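Local coordinates for ribosomal protein uL16 3-hydroxylase (Escherichia coli, PDB 4CCL) that hydroxylates an arginine of ribosomal protein uL16, using iron(II), 2-oxoglutarate and molecular oxygen, and so regulates growth, at residues B[279-284]-B[304-309]; B[292-297]-B[355-360]. One frame throughout, in Å; residues are numbered along the deposited sequence.

Contact 1 (B[279-284]-B[304-309]); sequences LDIAPP and VRLGGL
L306 meets the loop 279-284 at the oxygen end of the D280 carbonyl, and it carries about as much of the contact as L279. Its CB points toward the loop but stays behind the branch atoms that do the touching. CG comes next and, with both methyls, gathers at D280 O. CD2 turns to the backbone of D280 and also reaches the D280 side chain, with L306 CD2 4.1 Å from D280 CB. L306 CD1, extended anti to CA (chi2 -176°), goes furthest: it lies 3.8 Å from I281 CG1, where the two side chains cross at about a right angle, and 4.3 Å from L279 CB. The D280 oxygen thus faces the aliphatic end of L306, and no hydrogen bond links the two segments. With an alanine here, the isobutyl group would be gone, which is likely to open a gap beside the D280 carbonyl oxygen and leave I281 CG1 without its apolar mate.

L279 adds a second grip. L279 CD1 lies 3.5 Å from G307 O and rests over the peptide between G308 and L309. That peptide belongs to a type II turn from L306 to L309, closed by L309 N to L306 O at 3.1 Å, with glycine in the third position, where this turn favours it because of the positive phi.

The turn leaves strand 303-305, which pairs antiparallel with strand 369-371 in the winged-helix region; L309 packs on W369 there. On the loop side, L279 and D280 touch H88 and W89 of helix 86-89, so the contact lies between that helix and the small two-stranded sheet.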
loop_
_atom_site.group_PDB
_atom_site.type_symbol
_atom_site.label_atom_id
_atom_site.label_comp_id
_atom_site.label_asym_id
_atom_site.label_seq_id
_atom_site.Cartn_x
_atom_site.Cartn_y
_atom_site.Cartn_z
ATOM N N LEU B 279 -6.255 -10.364 21.620
ATOM C CA LEU B 279 -6.400 -11.678 22.238
ATOM C C LEU B 279 -5.810 -11.680 23.650
ATOM O O LEU B 279 -4.985 -10.832 23.986
ATOM C CB LEU B 279 -5.727 -12.765 21.385
ATOM C CG LEU B 279 -6.395 -13.193 20.069
ATOM C CD1 LEU B 279 -7.883 -13.451 20.273
ATOM C CD2 LEU B 279 -6.163 -12.195 18.937
ATOM N N ASP B 280 -6.220 -12.644 24.468
ATOM C CA ASP B 280 -5.643 -12.796 25.792
ATOM C C ASP B 280 -4.506 -13.771 25.589
ATOM O O ASP B 280 -4.733 -14.961 25.441
ATOM C CB ASP B 280 -6.692 -13.412 26.729
ATOM C CG ASP B 280 -6.190 -13.608 28.160
ATOM O OD1 ASP B 280 -4.974 -13.795 28.374
ATOM O OD2 ASP B 280 -7.031 -13.585 29.085
ATOM N N ILE B 281 -3.276 -13.283 25.669
ATOM C CA ILE B 281 -2.139 -14.105 25.275
ATOM C C ILE B 281 -1.129 -14.248 26.399
ATOM O O ILE B 281 -0.526 -13.272 26.843
ATOM C CB ILE B 281 -1.465 -13.577 23.982
ATOM C CG1 ILE B 281 -2.384 -13.809 22.775
ATOM C CG2 ILE B 281 -0.113 -14.241 23.768
ATOM C CD1 ILE B 281 -1.676 -13.794 21.428
ATOM N N ALA B 282 -0.975 -15.479 26.869
ATOM C CA ALA B 282 -0.046 -15.792 27.943
ATOM C C ALA B 282 0.712 -17.076 27.639
ATOM O O ALA B 282 0.299 -18.156 28.067
ATOM C CB ALA B 282 -0.782 -15.911 29.261
ATOM N N PRO B 283 1.816 -16.966 26.882
ATOM C CA PRO B 283 2.676 -18.110 26.568
ATOM C C PRO B 283 3.058 -18.842 27.845
ATOM O O PRO B 283 3.340 -18.182 28.846
ATOM C CB PRO B 283 3.914 -17.454 25.952
ATOM C CG PRO B 283 3.411 -16.180 25.377
ATOM C CD PRO B 283 2.341 -15.710 26.318
ATOM N N PRO B 284 3.043 -20.185 27.817
ATOM C CA PRO B 284 3.339 -21.004 28.999
ATOM C C PRO B 284 4.651 -20.546 29.614
ATOM O O PRO B 284 5.619 -20.390 28.871
ATOM C CB PRO B 284 3.505 -22.403 28.408
ATOM C CG PRO B 284 2.641 -22.399 27.191
ATOM C CD PRO B 284 2.723 -21.005 26.635
ATOM N N VAL B 304 -7.275 -26.818 24.299
ATOM C CA VAL B 304 -8.323 -25.880 23.908
ATOM C C VAL B 304 -7.780 -24.579 23.314
ATOM O O VAL B 304 -6.790 -24.018 23.787
ATOM C CB VAL B 304 -9.294 -25.570 25.074
ATOM C CG1 VAL B 304 -10.061 -26.818 25.475
ATOM C CG2 VAL B 304 -8.548 -25.004 26.264
ATOM N N ARG B 305 -8.454 -24.113 22.269
ATOM C CA ARG B 305 -8.072 -22.896 21.563
ATOM C C ARG B 305 -8.432 -21.642 22.354
ATOM O O ARG B 305 -9.504 -21.558 22.960
ATOM C CB ARG B 305 -8.732 -22.855 20.178
ATOM C CG ARG B 305 -8.385 -21.640 19.327
ATOM C CD ARG B 305 -9.403 -21.428 18.204
ATOM N NE ARG B 305 -9.665 -22.650 17.446
ATOM C CZ ARG B 305 -10.387 -22.701 16.329
ATOM N NH1 ARG B 305 -10.921 -21.595 15.826
ATOM N NH2 ARG B 305 -10.572 -23.859 15.707
ATOM N N LEU B 306 -7.520 -20.677 22.346
ATOM C CA LEU B 306 -7.734 -19.380 22.971
ATOM C C LEU B 306 -8.983 -18.727 22.387
ATOM O O LEU B 306 -9.157 -18.703 21.168
ATOM C CB LEU B 306 -6.518 -18.498 22.703
ATOM C CG LEU B 306 -6.059 -17.409 23.667
ATOM C CD1 LEU B 306 -4.895 -16.706 23.003
ATOM C CD2 LEU B 306 -7.171 -16.426 24.005
ATOM N N GLY B 307 -9.848 -18.204 23.253
ATOM C CA GLY B 307 -11.070 -17.550 22.817
ATOM C C GLY B 307 -10.819 -16.399 21.862
ATOM O O GLY B 307 -10.038 -15.493 22.154
ATOM N N GLY B 308 -11.475 -16.446 20.707
ATOM C CA GLY B 308 -11.352 -15.389 19.720
ATOM C C GLY B 308 -10.258 -15.626 18.698
ATOM O O GLY B 308 -10.150 -14.888 17.718
ATOM N N LEU B 309 -9.438 -16.648 18.926
ATOM C CA LEU B 309 -8.355 -16.962 18.002
ATOM C C LEU B 309 -8.919 -17.554 16.720
ATOM O O LEU B 309 -9.684 -18.517 16.753
ATOM C CB LEU B 309 -7.358 -17.938 18.628
ATOM C CG LEU B 309 -6.066 -18.147 17.830
ATOM C CD1 LEU B 309 -4.915 -17.373 18.454
ATOM C CD2 LEU B 309 -5.722 -19.624 17.701
#

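Contact 2 (B[292-297]-B[355-360]); sequences EIYDAL and SFLAML
L357 and L360, one turn apart on helix 354-365, turn toward helix 290-298 and meet three of its residues, I293, Y294 and L297. The segment axes pass 10.4 Å apart and are almost perpendicular, at 89°, so the touching patch is short.

L357 comes first. Its CG stands anti to the backbone N (chi1 -173°), which carries both methyl branches out to the other helix. L357 CD2 comes up to Y294 at the root of the side chain, 4.0 Å from Y294 CB, and reaches obliquely to the near part of the ring; the two side chains cross at about a right angle. L357 CD1 shares that CB and also touches the Y294 backbone N, lying 4.3 Å from I293 CG2. The phenol end of Y294 runs on past this leucine, and its OH is hydrogen-bonded to E352.

One turn later, L360 uses a single methyl for both of its partners. L360 CD2 sits 4.2 Å from I293 CG2, the side chains crossing obliquely, and meets L297 CD1 tip to tip. I293 and L297 are themselves a turn apart, so this methyl bridges successive turns of helix 290-298. Around the patch, F371 packs on I293 and L297, while F347 of helix 344-347 covers L297 and L360.

The side chains meet through hydrocarbon alone, without a hydrogen bond or charge pair between the helices. The crossing therefore rests on burial and shape, as expected for the hydrophobic core of a winged-helix domain, while the Y294 hydroxyl, beyond the apolar patch, finds its partner outside.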
loop_
_atom_site.group_PDB
_atom_site.type_symbol
_atom_site.label_atom_id
_atom_site.label_comp_id
_atom_site.label_asym_id
_atom_site.label_seq_id
_atom_site.Cartn_x
_atom_site.Cartn_y
_atom_site.Cartn_z
ATOM N N GLU B 292 6.309 -33.654 26.382
ATOM C CA GLU B 292 5.368 -33.481 27.488
ATOM C C GLU B 292 4.001 -33.036 26.980
ATOM O O GLU B 292 3.009 -33.137 27.690
ATOM C CB GLU B 292 5.904 -32.567 28.606
ATOM C CG GLU B 292 6.255 -31.147 28.212
ATOM C CD GLU B 292 7.673 -30.786 28.611
ATOM O OE1 GLU B 292 8.530 -31.693 28.610
ATOM O OE2 GLU B 292 7.931 -29.605 28.930
ATOM N N ILE B 293 3.959 -32.562 25.738
ATOM C CA ILE B 293 2.696 -32.321 25.049
ATOM C C ILE B 293 2.136 -33.643 24.541
ATOM O O ILE B 293 0.944 -33.937 24.713
ATOM C CB ILE B 293 2.869 -31.330 23.887
ATOM C CG1 ILE B 293 3.027 -29.915 24.440
ATOM C CG2 ILE B 293 1.674 -31.394 22.945
ATOM C CD1 ILE B 293 3.430 -28.905 23.416
ATOM N N TYR B 294 3.012 -34.436 23.925
ATOM C CA TYR B 294 2.674 -35.799 23.533
ATOM C C TYR B 294 2.111 -36.527 24.747
ATOM O O TYR B 294 1.006 -37.070 24.700
ATOM C CB TYR B 294 3.919 -36.534 23.014
ATOM C CG TYR B 294 3.670 -37.942 22.492
ATOM C CD1 TYR B 294 3.374 -38.993 23.359
ATOM C CD2 TYR B 294 3.747 -38.224 21.134
ATOM C CE1 TYR B 294 3.150 -40.268 22.887
ATOM C CE2 TYR B 294 3.528 -39.503 20.653
ATOM C CZ TYR B 294 3.229 -40.520 21.536
ATOM O OH TYR B 294 3.010 -41.792 21.065
ATOM N N ASP B 295 2.880 -36.525 25.832
ATOM C CA ASP B 295 2.492 -37.217 27.054
ATOM C C ASP B 295 1.194 -36.669 27.634
ATOM O O ASP B 295 0.284 -37.439 27.929
ATOM C CB ASP B 295 3.609 -37.164 28.100
ATOM C CG ASP B 295 4.781 -38.064 27.749
ATOM O OD1 ASP B 295 4.567 -39.088 27.066
ATOM O OD2 ASP B 295 5.918 -37.746 28.158
ATOM N N ALA B 296 1.113 -35.347 27.788
ATOM C CA ALA B 296 -0.091 -34.710 28.319
ATOM C C ALA B 296 -1.331 -35.149 27.556
ATOM O O ALA B 296 -2.336 -35.522 28.157
ATOM C CB ALA B 296 0.034 -33.197 28.276
ATOM N N LEU B 297 -1.251 -35.116 26.230
ATOM C CA LEU B 297 -2.372 -35.538 25.398
ATOM C C LEU B 297 -2.694 -37.023 25.572
ATOM O O LEU B 297 -3.850 -37.393 25.780
ATOM C CB LEU B 297 -2.104 -35.217 23.929
ATOM C CG LEU B 297 -2.226 -33.736 23.571
ATOM C CD1 LEU B 297 -1.913 -33.518 22.102
ATOM C CD2 LEU B 297 -3.618 -33.221 23.911
ATOM N N SER B 355 7.938 -33.698 13.572
ATOM C CA SER B 355 7.744 -32.388 12.959
ATOM C C SER B 355 6.407 -31.780 13.367
ATOM O O SER B 355 6.347 -30.628 13.804
ATOM C CB SER B 355 7.842 -32.479 11.436
ATOM O OG SER B 355 9.189 -32.609 11.018
ATOM N N PHE B 356 5.338 -32.559 13.222
ATOM C CA PHE B 356 4.013 -32.114 13.637
ATOM C C PHE B 356 3.992 -31.804 15.124
ATOM O O PHE B 356 3.423 -30.800 15.545
ATOM C CB PHE B 356 2.943 -33.163 13.320
ATOM C CG PHE B 356 1.556 -32.749 13.734
ATOM C CD1 PHE B 356 0.763 -32.001 12.882
ATOM C CD2 PHE B 356 1.050 -33.097 14.979
ATOM C CE1 PHE B 356 -0.510 -31.612 13.258
ATOM C CE2 PHE B 356 -0.223 -32.711 15.360
ATOM C CZ PHE B 356 -1.002 -31.967 14.499
ATOM N N LEU B 357 4.605 -32.680 15.914
ATOM C CA LEU B 357 4.673 -32.493 17.357
ATOM C C LEU B 357 5.402 -31.193 17.680
ATOM O O LEU B 357 5.017 -30.461 18.594
ATOM C CB LEU B 357 5.380 -33.680 18.015
ATOM C CG LEU B 357 5.373 -33.710 19.543
ATOM C CD1 LEU B 357 3.945 -33.644 20.063
ATOM C CD2 LEU B 357 6.082 -34.952 20.061
ATOM N N ALA B 358 6.445 -30.906 16.907
ATOM C CA ALA B 358 7.209 -29.674 17.064
ATOM C C ALA B 358 6.350 -28.448 16.767
ATOM O O ALA B 358 6.306 -27.507 17.562
ATOM C CB ALA B 358 8.434 -29.693 16.166
HETATM N N MSE B 359 5.671 -28.465 15.622
HETATM C CA MSE B 359 4.760 -27.382 15.252
HETATM C C MSE B 359 3.718 -27.127 16.331
HETATM O O MSE B 359 3.543 -25.993 16.777
HETATM C CB MSE B 359 4.036 -27.693 13.944
HETATM C CG MSE B 359 2.788 -26.846 13.737
HETATM SE SE MSE B 359 1.743 -27.373 12.187
HETATM C CE MSE B 359 3.132 -27.179 10.841
ATOM N N LEU B 360 3.030 -28.192 16.733
ATOM C CA LEU B 360 2.005 -28.130 17.766
ATOM C C LEU B 360 2.584 -27.522 19.036
ATOM O O LEU B 360 1.948 -26.694 19.695
ATOM C CB LEU B 360 1.467 -29.536 18.048
ATOM C CG LEU B 360 0.360 -29.689 19.090
ATOM C CD1 LEU B 360 -0.804 -28.766 18.772
ATOM C CD2 LEU B 360 -0.106 -31.136 19.161
#

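How the contacts relate
Both contacts lie in the winged-helix region, away from the annotated iron and substrate sites, with centres 18 Å apart and no touch between them. Contact 2 is core: four of its five touching residues are buried, and two helices meet there mainly through apolar side chains. Contact 1 is only partly buried, joins a loop to a turn, and mixes leucine methyls with backbone carbonyls and glycines. They are linked along the chain, since helix 290-298 leads directly into strand 303-305, and in space by strand 369-371, whose F370 bonds through its backbone to V304, in segment 304-309, while F371 packs on I293 and L297 of contact 2.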